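Local coordinates for putative immunoglobulin-blocking virulence protein (Mycoplasma mycoides subsp. capri, PDB 7ADK) that probably binds host immunoglobulin and blocks its action as a virulence factor, in complex with a lipoprotein, at residues A[253-256]-A[257-261]; A[279-282]-A[283-286]; A[344-348]-A[349-353]; A[364-368]-A[369-373]. One frame throughout, in Å; residues are numbered along the deposited sequence.

Interaction 1: A[253-256]-A[257-261]; sequences LDSN and NVINF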
loop_
_atom_site.group_PDB
_atom_site.type_symbol
_atom_site.label_atom_id
_atom_site.label_comp_id
_atom_site.label_asym_id
_atom_site.label_seq_id
_atom_site.Cartn_x
_atom_site.Cartn_y
_atom_site.Cartn_z
ATOM N N LEU A 253 -45.108 -9.713 -10.882
ATOM C CA LEU A 253 -45.601 -9.588 -9.507
ATOM C C LEU A 253 -46.124 -8.185 -9.182
ATOM O O LEU A 253 -47.095 -8.052 -8.449
ATOM C CB LEU A 253 -44.437 -9.970 -8.574
ATOM C CG LEU A 253 -44.778 -10.852 -7.380
ATOM C CD1 LEU A 253 -45.310 -12.197 -7.846
ATOM C CD2 LEU A 253 -43.510 -11.094 -6.558
ATOM N N ASP A 254 -45.502 -7.143 -9.733
ATOM C CA ASP A 254 -46.057 -5.787 -9.719
ATOM C C ASP A 254 -47.291 -5.741 -10.628
ATOM O O ASP A 254 -47.161 -5.899 -11.839
ATOM C CB ASP A 254 -44.998 -4.771 -10.159
ATOM C CG ASP A 254 -43.833 -4.639 -9.182
ATOM O OD1 ASP A 254 -44.020 -4.837 -7.963
ATOM O OD2 ASP A 254 -42.729 -4.259 -9.626
ATOM N N SER A 255 -48.481 -5.544 -10.043
ATOM C CA SER A 255 -49.774 -5.942 -10.613
ATOM C C SER A 255 -49.996 -5.615 -12.089
ATOM O O SER A 255 -50.448 -6.473 -12.848
ATOM C CB SER A 255 -50.882 -5.307 -9.776
ATOM O OG SER A 255 -52.148 -5.526 -10.325
ATOM N N ASN A 256 -49.704 -4.370 -12.489
ATOM C CA ASN A 256 -49.773 -3.821 -13.854
ATOM C C ASN A 256 -51.072 -4.113 -14.651
ATOM O O ASN A 256 -51.083 -4.035 -15.880
ATOM C CB ASN A 256 -48.451 -4.098 -14.604
ATOM C CG ASN A 256 -48.340 -5.469 -15.248
ATOM O OD1 ASN A 256 -48.517 -5.628 -16.446
ATOM N ND2 ASN A 256 -47.969 -6.480 -14.505
ATOM N N ASN A 257 -52.170 -4.423 -13.960
ATOM C CA ASN A 257 -53.454 -4.895 -14.496
ATOM C C ASN A 257 -53.394 -6.293 -15.161
ATOM O O ASN A 257 -54.218 -6.602 -16.021
ATOM C CB ASN A 257 -54.167 -3.820 -15.351
ATOM C CG ASN A 257 -54.465 -2.510 -14.651
ATOM O OD1 ASN A 257 -53.660 -1.930 -13.945
ATOM N ND2 ASN A 257 -55.640 -1.975 -14.842
ATOM N N VAL A 258 -52.438 -7.145 -14.768
ATOM C CA VAL A 258 -52.258 -8.505 -15.310
ATOM C C VAL A 258 -52.239 -9.601 -14.238
ATOM O O VAL A 258 -52.772 -10.681 -14.491
ATOM C CB VAL A 258 -50.996 -8.585 -16.191
ATOM C CG1 VAL A 258 -50.817 -9.974 -16.811
ATOM C CG2 VAL A 258 -51.055 -7.600 -17.362
ATOM N N ILE A 259 -51.671 -9.355 -13.047
ATOM C CA ILE A 259 -51.304 -10.424 -12.081
ATOM C C ILE A 259 -52.437 -11.392 -11.725
ATOM O O ILE A 259 -52.191 -12.578 -11.510
ATOM C CB ILE A 259 -50.678 -9.819 -10.807
ATOM C CG1 ILE A 259 -50.129 -10.863 -9.817
ATOM C CG2 ILE A 259 -51.673 -8.947 -10.030
ATOM C CD1 ILE A 259 -49.003 -11.714 -10.331
ATOM N N ASN A 260 -53.686 -10.928 -11.710
ATOM C CA ASN A 260 -54.811 -11.745 -11.275
ATOM C C ASN A 260 -55.083 -12.945 -12.197
ATOM O O ASN A 260 -55.571 -13.966 -11.732
ATOM C CB ASN A 260 -56.045 -10.852 -11.119
ATOM C CG ASN A 260 -57.127 -11.543 -10.316
ATOM O OD1 ASN A 260 -56.880 -12.109 -9.268
ATOM N ND2 ASN A 260 -58.344 -11.519 -10.766
ATOM N N PHE A 261 -54.719 -12.891 -13.478
ATOM C CA PHE A 261 -54.910 -14.021 -14.397
ATOM C C PHE A 261 -53.933 -15.194 -14.195
ATOM O O PHE A 261 -54.107 -16.241 -14.812
ATOM C CB PHE A 261 -54.916 -13.498 -15.836
ATOM C CG PHE A 261 -56.137 -12.664 -16.154
ATOM C CD1 PHE A 261 -57.393 -13.286 -16.229
ATOM C CD2 PHE A 261 -56.037 -11.275 -16.341
ATOM C CE1 PHE A 261 -58.541 -12.526 -16.502
ATOM C CE2 PHE A 261 -57.183 -10.516 -16.626
ATOM C CZ PHE A 261 -58.434 -11.142 -16.706
#

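Interaction 2: A[279-282]-A[283-286]; sequences TKNQ and EYIW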
loop_
_atom_site.group_PDB
_atom_site.type_symbol
_atom_site.label_atom_id
_atom_site.label_comp_id
_atom_site.label_asym_id
_atom_site.label_seq_id
_atom_site.Cartn_x
_atom_site.Cartn_y
_atom_site.Cartn_z
ATOM N N THR A 279 -47.002 -4.976 4.968
ATOM C CA THR A 279 -45.719 -4.620 4.338
ATOM C C THR A 279 -45.771 -5.051 2.878
ATOM O O THR A 279 -46.386 -6.075 2.595
ATOM C CB THR A 279 -44.548 -5.353 5.022
ATOM O OG1 THR A 279 -44.562 -5.253 6.427
ATOM C CG2 THR A 279 -43.171 -4.879 4.592
ATOM N N LYS A 280 -45.076 -4.375 1.952
ATOM C CA LYS A 280 -45.068 -4.781 0.536
ATOM C C LYS A 280 -44.561 -6.198 0.331
ATOM O O LYS A 280 -45.245 -6.986 -0.299
ATOM C CB LYS A 280 -44.296 -3.771 -0.323
ATOM C CG LYS A 280 -44.986 -2.410 -0.480
ATOM C CD LYS A 280 -46.368 -2.470 -1.155
ATOM C CE LYS A 280 -47.531 -2.626 -0.170
ATOM N NZ LYS A 280 -48.826 -2.694 -0.848
ATOM N N ASN A 281 -43.433 -6.578 0.941
ATOM C CA ASN A 281 -42.885 -7.945 0.863
ATOM C C ASN A 281 -43.865 -9.016 1.373
ATOM O O ASN A 281 -44.031 -10.023 0.699
ATOM C CB ASN A 281 -41.526 -8.039 1.589
ATOM C CG ASN A 281 -40.353 -7.448 0.813
ATOM O OD1 ASN A 281 -40.320 -7.419 -0.404
ATOM N ND2 ASN A 281 -39.343 -6.961 1.490
ATOM N N GLN A 282 -44.546 -8.801 2.504
ATOM C CA GLN A 282 -45.582 -9.717 3.019
ATOM C C GLN A 282 -46.724 -9.934 2.016
ATOM O O GLN A 282 -47.178 -11.059 1.856
ATOM C CB GLN A 282 -46.161 -9.191 4.344
ATOM C CG GLN A 282 -45.131 -9.239 5.471
ATOM C CD GLN A 282 -45.726 -8.958 6.850
ATOM O OE1 GLN A 282 -46.462 -9.754 7.407
ATOM N NE2 GLN A 282 -45.427 -7.848 7.483
ATOM N N GLU A 283 -47.147 -8.888 1.308
ATOM C CA GLU A 283 -47.986 -9.011 0.114
ATOM C C GLU A 283 -47.343 -9.873 -0.975
ATOM O O GLU A 283 -47.877 -10.925 -1.313
ATOM C CB GLU A 283 -48.420 -7.611 -0.364
ATOM C CG GLU A 283 -48.970 -7.434 -1.792
ATOM C CD GLU A 283 -50.204 -8.236 -2.217
ATOM O OE1 GLU A 283 -50.602 -9.219 -1.561
ATOM O OE2 GLU A 283 -50.773 -7.868 -3.269
ATOM N N TYR A 284 -46.217 -9.489 -1.573
ATOM C CA TYR A 284 -45.904 -10.072 -2.880
ATOM C C TYR A 284 -45.200 -11.444 -2.756
ATOM O O TYR A 284 -45.253 -12.247 -3.681
ATOM C CB TYR A 284 -45.480 -8.938 -3.839
ATOM C CG TYR A 284 -44.081 -8.364 -3.953
ATOM C CD1 TYR A 284 -43.546 -7.609 -2.903
ATOM C CD2 TYR A 284 -43.683 -7.980 -5.246
ATOM C CE1 TYR A 284 -42.507 -6.681 -3.080
ATOM C CE2 TYR A 284 -42.684 -7.019 -5.464
ATOM C CZ TYR A 284 -42.062 -6.385 -4.377
ATOM O OH TYR A 284 -41.092 -5.465 -4.581
ATOM N N ILE A 285 -44.786 -11.834 -1.535
ATOM C CA ILE A 285 -44.597 -13.235 -1.092
ATOM C C ILE A 285 -45.865 -14.088 -1.292
ATOM O O ILE A 285 -45.801 -15.238 -1.729
ATOM C CB ILE A 285 -44.139 -13.278 0.396
ATOM C CG1 ILE A 285 -42.655 -12.865 0.503
ATOM C CG2 ILE A 285 -44.322 -14.653 1.060
ATOM C CD1 ILE A 285 -42.113 -12.686 1.923
ATOM N N TRP A 286 -47.043 -13.549 -0.983
ATOM C CA TRP A 286 -48.315 -14.243 -1.150
ATOM C C TRP A 286 -48.713 -14.370 -2.626
ATOM O O TRP A 286 -49.547 -15.212 -2.953
ATOM C CB TRP A 286 -49.385 -13.576 -0.267
ATOM C CG TRP A 286 -50.713 -14.255 -0.162
ATOM C CD1 TRP A 286 -51.038 -15.255 0.683
ATOM C CD2 TRP A 286 -51.927 -13.979 -0.916
ATOM N NE1 TRP A 286 -52.318 -15.687 0.419
ATOM C CE2 TRP A 286 -52.897 -14.965 -0.591
ATOM C CE3 TRP A 286 -52.320 -12.975 -1.819
ATOM C CZ2 TRP A 286 -54.143 -15.024 -1.220
ATOM C CZ3 TRP A 286 -53.604 -12.976 -2.390
ATOM C CH2 TRP A 286 -54.499 -14.021 -2.130
#

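Interaction 3: A[344-348]-A[349-353]; sequences LRRDN and SEYRV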
loop_
_atom_site.group_PDB
_atom_site.type_symbol
_atom_site.label_atom_id
_atom_site.label_comp_id
_atom_site.label_asym_id
_atom_site.label_seq_id
_atom_site.Cartn_x
_atom_site.Cartn_y
_atom_site.Cartn_z
ATOM N N LEU A 344 -11.561 -27.449 -22.292
ATOM C CA LEU A 344 -10.953 -27.785 -21.000
ATOM C C LEU A 344 -10.857 -29.301 -20.745
ATOM O O LEU A 344 -9.870 -29.758 -20.180
ATOM C CB LEU A 344 -11.705 -27.096 -19.851
ATOM C CG LEU A 344 -11.220 -25.679 -19.519
ATOM C CD1 LEU A 344 -11.804 -24.621 -20.433
ATOM C CD2 LEU A 344 -11.564 -25.319 -18.085
ATOM N N ARG A 345 -11.827 -30.100 -21.200
ATOM C CA ARG A 345 -11.766 -31.570 -21.138
ATOM C C ARG A 345 -10.619 -32.104 -21.978
ATOM O O ARG A 345 -9.814 -32.888 -21.489
ATOM C CB ARG A 345 -13.101 -32.185 -21.577
ATOM C CG ARG A 345 -13.231 -33.633 -21.081
ATOM C CD ARG A 345 -14.484 -34.343 -21.604
ATOM N NE ARG A 345 -15.711 -33.565 -21.347
ATOM C CZ ARG A 345 -16.426 -32.896 -22.230
ATOM N NH1 ARG A 345 -16.236 -32.972 -23.506
ATOM N NH2 ARG A 345 -17.392 -32.127 -21.850
ATOM N N ARG A 346 -10.522 -31.677 -23.238
ATOM C CA ARG A 346 -9.439 -32.060 -24.142
ATOM C C ARG A 346 -8.087 -31.671 -23.563
ATOM O O ARG A 346 -7.205 -32.515 -23.519
ATOM C CB ARG A 346 -9.734 -31.464 -25.523
ATOM C CG ARG A 346 -8.835 -31.971 -26.664
ATOM C CD ARG A 346 -7.412 -31.408 -26.692
ATOM N NE ARG A 346 -7.407 -29.944 -26.584
ATOM C CZ ARG A 346 -7.724 -29.078 -27.507
ATOM N NH1 ARG A 346 -7.957 -29.379 -28.742
ATOM N NH2 ARG A 346 -7.806 -27.840 -27.175
ATOM N N ASP A 347 -7.942 -30.468 -23.018
ATOM C CA ASP A 347 -6.677 -30.036 -22.415
ATOM C C ASP A 347 -6.293 -30.805 -21.133
ATOM O O ASP A 347 -5.165 -31.287 -21.023
ATOM C CB ASP A 347 -6.646 -28.506 -22.201
ATOM C CG ASP A 347 -6.560 -27.630 -23.467
ATOM O OD1 ASP A 347 -6.936 -28.079 -24.566
ATOM O OD2 ASP A 347 -6.070 -26.480 -23.388
ATOM N N ASN A 348 -7.199 -30.998 -20.175
ATOM C CA ASN A 348 -6.917 -31.763 -18.953
ATOM C C ASN A 348 -6.642 -33.253 -19.202
ATOM O O ASN A 348 -5.906 -33.880 -18.442
ATOM C CB ASN A 348 -8.065 -31.583 -17.955
ATOM C CG ASN A 348 -8.126 -30.214 -17.314
ATOM O OD1 ASN A 348 -7.153 -29.651 -16.851
ATOM N ND2 ASN A 348 -9.280 -29.626 -17.246
ATOM N N SER A 349 -7.212 -33.825 -20.257
ATOM C CA SER A 349 -7.106 -35.255 -20.572
ATOM C C SER A 349 -5.931 -35.631 -21.474
ATOM O O SER A 349 -5.582 -36.809 -21.519
ATOM C CB SER A 349 -8.416 -35.772 -21.150
ATOM O OG SER A 349 -8.715 -35.145 -22.370
ATOM N N GLU A 350 -5.316 -34.679 -22.183
ATOM C CA GLU A 350 -4.211 -34.975 -23.108
ATOM C C GLU A 350 -3.053 -33.968 -23.154
ATOM O O GLU A 350 -1.962 -34.376 -23.549
ATOM C CB GLU A 350 -4.769 -35.252 -24.515
ATOM C CG GLU A 350 -4.797 -34.029 -25.441
ATOM C CD GLU A 350 -5.539 -34.276 -26.760
ATOM O OE1 GLU A 350 -6.512 -35.061 -26.801
ATOM O OE2 GLU A 350 -5.131 -33.673 -27.780
ATOM N N TYR A 351 -3.221 -32.695 -22.776
ATOM C CA TYR A 351 -2.075 -31.774 -22.700
ATOM C C TYR A 351 -1.353 -31.883 -21.369
ATOM O O TYR A 351 -0.127 -31.886 -21.345
ATOM C CB TYR A 351 -2.441 -30.316 -22.992
ATOM C CG TYR A 351 -2.576 -29.999 -24.464
ATOM C CD1 TYR A 351 -1.476 -30.147 -25.326
ATOM C CD2 TYR A 351 -3.785 -29.519 -24.975
ATOM C CE1 TYR A 351 -1.600 -29.871 -26.695
ATOM C CE2 TYR A 351 -3.927 -29.258 -26.342
ATOM C CZ TYR A 351 -2.839 -29.452 -27.203
ATOM O OH TYR A 351 -2.997 -29.239 -28.527
ATOM N N ARG A 352 -2.072 -32.028 -20.261
ATOM C CA ARG A 352 -1.453 -32.160 -18.936
ATOM C C ARG A 352 -0.650 -33.452 -18.814
ATOM O O ARG A 352 -1.123 -34.521 -19.185
ATOM C CB ARG A 352 -2.509 -32.060 -17.834
ATOM C CG ARG A 352 -3.206 -30.713 -17.914
ATOM C CD ARG A 352 -4.176 -30.479 -16.771
ATOM N NE ARG A 352 -3.493 -30.055 -15.551
ATOM C CZ ARG A 352 -3.916 -29.131 -14.716
ATOM N NH1 ARG A 352 -5.126 -28.659 -14.727
ATOM N NH2 ARG A 352 -3.093 -28.638 -13.861
ATOM N N VAL A 353 0.539 -33.379 -18.228
ATOM C CA VAL A 353 1.137 -34.531 -17.547
ATOM C C VAL A 353 0.489 -34.629 -16.164
ATOM O O VAL A 353 0.085 -33.609 -15.609
ATOM C CB VAL A 353 2.672 -34.444 -17.543
ATOM C CG1 VAL A 353 3.236 -33.391 -16.619
ATOM C CG2 VAL A 353 3.294 -35.780 -17.173
#

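Interaction 4: A[364-368]-A[369-373]; sequences SDRIA and NGTYP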
loop_
_atom_site.group_PDB
_atom_site.type_symbol
_atom_site.label_atom_id
_atom_site.label_comp_id
_atom_site.label_asym_id
_atom_site.label_seq_id
_atom_site.Cartn_x
_atom_site.Cartn_y
_atom_site.Cartn_z
ATOM N N SER A 364 -7.178 -24.568 -5.244
ATOM C CA SER A 364 -5.975 -23.991 -4.634
ATOM C C SER A 364 -5.225 -24.957 -3.704
ATOM O O SER A 364 -3.999 -24.961 -3.702
ATOM C CB SER A 364 -6.376 -22.730 -3.875
ATOM O OG SER A 364 -5.311 -22.189 -3.134
ATOM N N ASP A 365 -5.923 -25.805 -2.941
ATOM C CA ASP A 365 -5.315 -26.842 -2.088
ATOM C C ASP A 365 -4.691 -27.979 -2.907
ATOM O O ASP A 365 -3.612 -28.462 -2.566
ATOM C CB ASP A 365 -6.339 -27.407 -1.089
ATOM C CG ASP A 365 -6.587 -26.562 0.172
ATOM O OD1 ASP A 365 -6.051 -25.439 0.303
ATOM O OD2 ASP A 365 -7.330 -27.031 1.068
ATOM N N ARG A 366 -5.313 -28.375 -4.026
ATOM C CA ARG A 366 -4.742 -29.324 -4.993
ATOM C C ARG A 366 -3.494 -28.760 -5.655
ATOM O O ARG A 366 -2.509 -29.472 -5.807
ATOM C CB ARG A 366 -5.745 -29.733 -6.081
ATOM C CG ARG A 366 -6.743 -30.828 -5.688
ATOM C CD ARG A 366 -7.158 -31.601 -6.945
ATOM N NE ARG A 366 -8.127 -32.677 -6.706
ATOM C CZ ARG A 366 -7.887 -33.921 -6.359
ATOM N NH1 ARG A 366 -8.840 -34.789 -6.376
ATOM N NH2 ARG A 366 -6.718 -34.337 -5.988
ATOM N N ILE A 367 -3.529 -27.491 -6.053
ATOM C CA ILE A 367 -2.392 -26.812 -6.673
ATOM C C ILE A 367 -1.246 -26.670 -5.669
ATOM O O ILE A 367 -0.122 -27.004 -6.004
ATOM C CB ILE A 367 -2.785 -25.450 -7.274
ATOM C CG1 ILE A 367 -3.847 -25.549 -8.377
ATOM C CG2 ILE A 367 -1.548 -24.777 -7.879
ATOM C CD1 ILE A 367 -4.553 -24.216 -8.604
ATOM N N ALA A 368 -1.486 -26.235 -4.435
ATOM C CA ALA A 368 -0.417 -26.062 -3.463
ATOM C C ALA A 368 0.261 -27.387 -3.072
ATOM O O ALA A 368 1.487 -27.477 -3.102
ATOM C CB ALA A 368 -0.970 -25.315 -2.251
ATOM N N ASN A 369 -0.516 -28.426 -2.750
ATOM C CA ASN A 369 -0.030 -29.762 -2.398
ATOM C C ASN A 369 0.488 -30.567 -3.599
ATOM O O ASN A 369 1.177 -31.565 -3.413
ATOM C CB ASN A 369 -1.149 -30.538 -1.689
ATOM C CG ASN A 369 -1.606 -29.997 -0.346
ATOM O OD1 ASN A 369 -2.602 -30.443 0.198
ATOM N ND2 ASN A 369 -0.924 -29.063 0.271
ATOM N N GLY A 370 0.191 -30.157 -4.827
ATOM C CA GLY A 370 0.624 -30.846 -6.034
ATOM C C GLY A 370 -0.136 -32.137 -6.320
ATOM O O GLY A 370 0.488 -33.129 -6.687
ATOM N N THR A 371 -1.462 -32.161 -6.129
ATOM C CA THR A 371 -2.306 -33.347 -6.282
ATOM C C THR A 371 -3.286 -33.212 -7.442
ATOM O O THR A 371 -3.651 -32.121 -7.872
ATOM C CB THR A 371 -3.017 -33.725 -4.979
ATOM O OG1 THR A 371 -3.944 -32.753 -4.671
ATOM C CG2 THR A 371 -2.065 -33.902 -3.806
ATOM N N TYR A 372 -3.666 -34.340 -8.037
ATOM C CA TYR A 372 -4.395 -34.426 -9.304
ATOM C C TYR A 372 -5.491 -35.511 -9.245
ATOM O O TYR A 372 -5.230 -36.596 -8.723
ATOM C CB TYR A 372 -3.408 -34.717 -10.441
ATOM C CG TYR A 372 -2.431 -33.606 -10.769
ATOM C CD1 TYR A 372 -1.203 -33.492 -10.091
ATOM C CD2 TYR A 372 -2.744 -32.697 -11.788
ATOM C CE1 TYR A 372 -0.303 -32.465 -10.414
ATOM C CE2 TYR A 372 -1.841 -31.681 -12.126
ATOM C CZ TYR A 372 -0.623 -31.550 -11.434
ATOM O OH TYR A 372 0.217 -30.543 -11.780
ATOM N N PRO A 373 -6.698 -35.291 -9.795
ATOM C CA PRO A 373 -7.753 -36.298 -9.811
ATOM C C PRO A 373 -7.327 -37.623 -10.461
ATOM O O PRO A 373 -6.856 -37.658 -11.587
ATOM C CB PRO A 373 -8.921 -35.655 -10.552
ATOM C CG PRO A 373 -8.663 -34.166 -10.468
ATOM C CD PRO A 373 -7.154 -34.056 -10.401
#

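Interaction 1: A[253-256]-A[257-261]
The flat carboxamide of Asn256 meets Val258 on one side: CG2 of Val258 lies 3.3 Å from Asn256 OD1, well out of the amide plane. At the other end of the amide the contact is polar and edge-on. Asn256 ND2 donates to Asp254 O at 2.8 Å, with the acceptor only 8° out of the amide plane and the donor lying in the carbonyl plane of Asp254. A chi1 of 84°, with CG between the backbone N and the carbonyl carbon, turns the amide back over its own chain and lets it reach both neighbours. Ser255 O gathers two backbone donors, Val258 N at 2.8 Å and Ile259 N at 3.1 Å. The first bond is close to straight, at 171°, while the second comes in the carbonyl plane. The apolar part joins Ile259 to Ser255 and Leu253. Ile259 CG2 packs on the hydroxyl of Ser255, 3.5 Å from OG. CD1 of the same isoleucine extends to Leu253, 4.1 Å from its CA, where helix 247-253 ends. Tyr270 of helix 270-273 touches both Ser255 and Ile259, and Met252 packs on Val258 and Ile259. Asn256 and Asn257 both have left-handed backbone angles, a conformation asparagine adopts readily. With the bond from Val258 N to Ser255 O, residues 255-258 fit a type I' beta turn, which reverses the chain between helix 247-253 and the 3-10 segment starting at Ile259.

Interaction 2: A[279-282]-A[283-286]
Thr279 to Trp286 form the opening turns of helix 280-288, so Lys280 and Asn281 meet Tyr284 as neighbours along one helix. Thr279 takes the N-cap position, and its carbonyl starts the alpha-helical ladder by accepting from Glu283 N at 3.2 Å. Tyr284 N to Lys280 O and Ile285 N to Asn281 O follow, each 3.0 Å long. The hydroxyl of Thr279 does not cap a backbone NH; it accepts instead from the Gln282 side chain, NE2 to OG1 being 2.9 Å. Gln282 reaches back by running extended beyond CG, with OG1 lying 18° out of the Gln282 amide plane. On another side of the helix, Leu253 and Asp254 pack on Tyr284, while Leu231 and Ile227 of helix 227-235 cover Gln282, and Ile227 also touches Ile285. Trp286 points to a different neighbourhood, where Lys263 makes a cation-pi contact and Phe277 meets its indole. Lys280 faces outward to the lipoprotein chain: its NZ forms a salt bridge with Asp349 of that chain, so this helix start is part of the interface between the two proteins. Across the turn, the Tyr284 ring meets Asn281 and Lys280. With chi1 at 85°, its CG sits between the backbone N and carbonyl carbon, and the ring is folded back along the preceding turn. The Asn281 amide, 19° from parallel with the ring, there brings OD1 to 3.5 Å from Tyr284 CE1.

Interaction 3: A[344-348]-A[349-353]
Asp347 and Arg352 meet where helix 339-351 ends in a wider pi-type turn. Among the backbone bonds, Asp347 O accepts twice, from Tyr351 N at 3.0 Å and from Arg352 N at 3.3 Å; the second, spanning five residues, is what widens the turn. Two residues earlier Ser349 grips Arg345 O with both its backbone N and its hydroxyl, OG lying 2.7 Å away, and the two donors arrive from opposite faces of the carbonyl plane. A chi1 of 63° puts that hydroxyl over the preceding turn.

The charged group centres on Asp347. Arg346 holds its OD1 side-on with NE and NH2, each at 2.8 Å, in a salt bridge nearly flat with the guanidinium. Asp347 OD2 is taken by Tyr167 OH and Trp527 NE1, so both carboxylate oxygens have donors. Glu350 crosses the Arg346 chain at an angle, OE2 3.4 Å from Arg346 CD, without a salt bridge to it, and pairs instead with Lys165.

Packing of flat groups comes third. Tyr351 sets CE2 over one face of the Arg346 guanidinium, 3.6 Å from NE, with the two planes steeply inclined. Asp347 OD1 approaches the same ring at its edge, in plane, its carboxylate turned 83° against it.

The last side-chain pair runs side by side: Asn348 OD1 receives an almost straight bond (178°) from Arg352 NH1 at 3.1 Å, within the guanidinium plane, while Arg352 NH2 pairs with Asp532.

Interaction 4: A[364-368]-A[369-373]
Arg366 lays one face of its guanidinium over the start of Pro373, with CZ 3.9 Å from Pro373 N and the proline nitrogen above the centre of the group. The peptide joining Tyr372 to Pro373 therefore lies against the flat cation, and the proline ring carbons CG and CD continue the cover toward NE. At the guanidinium edge, close to its plane, Thr371 OG1 receives a long, weak hydrogen bond from Arg366 NH2 (3.5 Å). The arginine reaches this far because its chain is extended from CG to NE, crossing the threonine side chain at about a right angle. The same threonine is fastened through its backbone: Thr371 N donates to Arg366 O at 2.9 Å. Together with a weaker bond from Gly370 N to Ile367 O (3.4 Å), this makes a Schellman motif. Gly370, with its positive phi of 75°, is the C-prime residue that stops the helix and turns the chain back along Arg366. Just before it, Asn369 N still makes an ordinary helical bond to Asp365 O, 3.1 Å long, and CB of Asn369 rests near that same oxygen. Arg450 of strand 448-454 donates to Ala368 O and weakly to Ile367 O, tying the end of the helix to the sheet. Ile367 packs on Phe480 and Tyr372 OH bonds to Glu478, both in strand 473-481. Helix 364-369 thus lies against the mixed sheet, and its capped end delivers the chain to strand 375-379.

Overall arrangement
The four contacts fall into two pairs far apart on the molecule. Interactions 1 and 2 have centres 14 Å apart and touch directly: Leu253 CD2 lies 3.4 Å from Tyr284 CD2, which packs the end of helix 247-253 against helix 280-288. Interactions 3 and 4, centred 16 Å apart, meet where Arg352 NH2 comes within 3.7 Å of Tyr372 CE2, so the chain just beyond each of two successive helices comes together. About 50 Å separates the centres of one pair from those of the other. Interaction 2 alone reaches the lipoprotein chain, through Lys280; interactions 3 and 4 lie nearer the middle of the chain, and both touch strand 473-481.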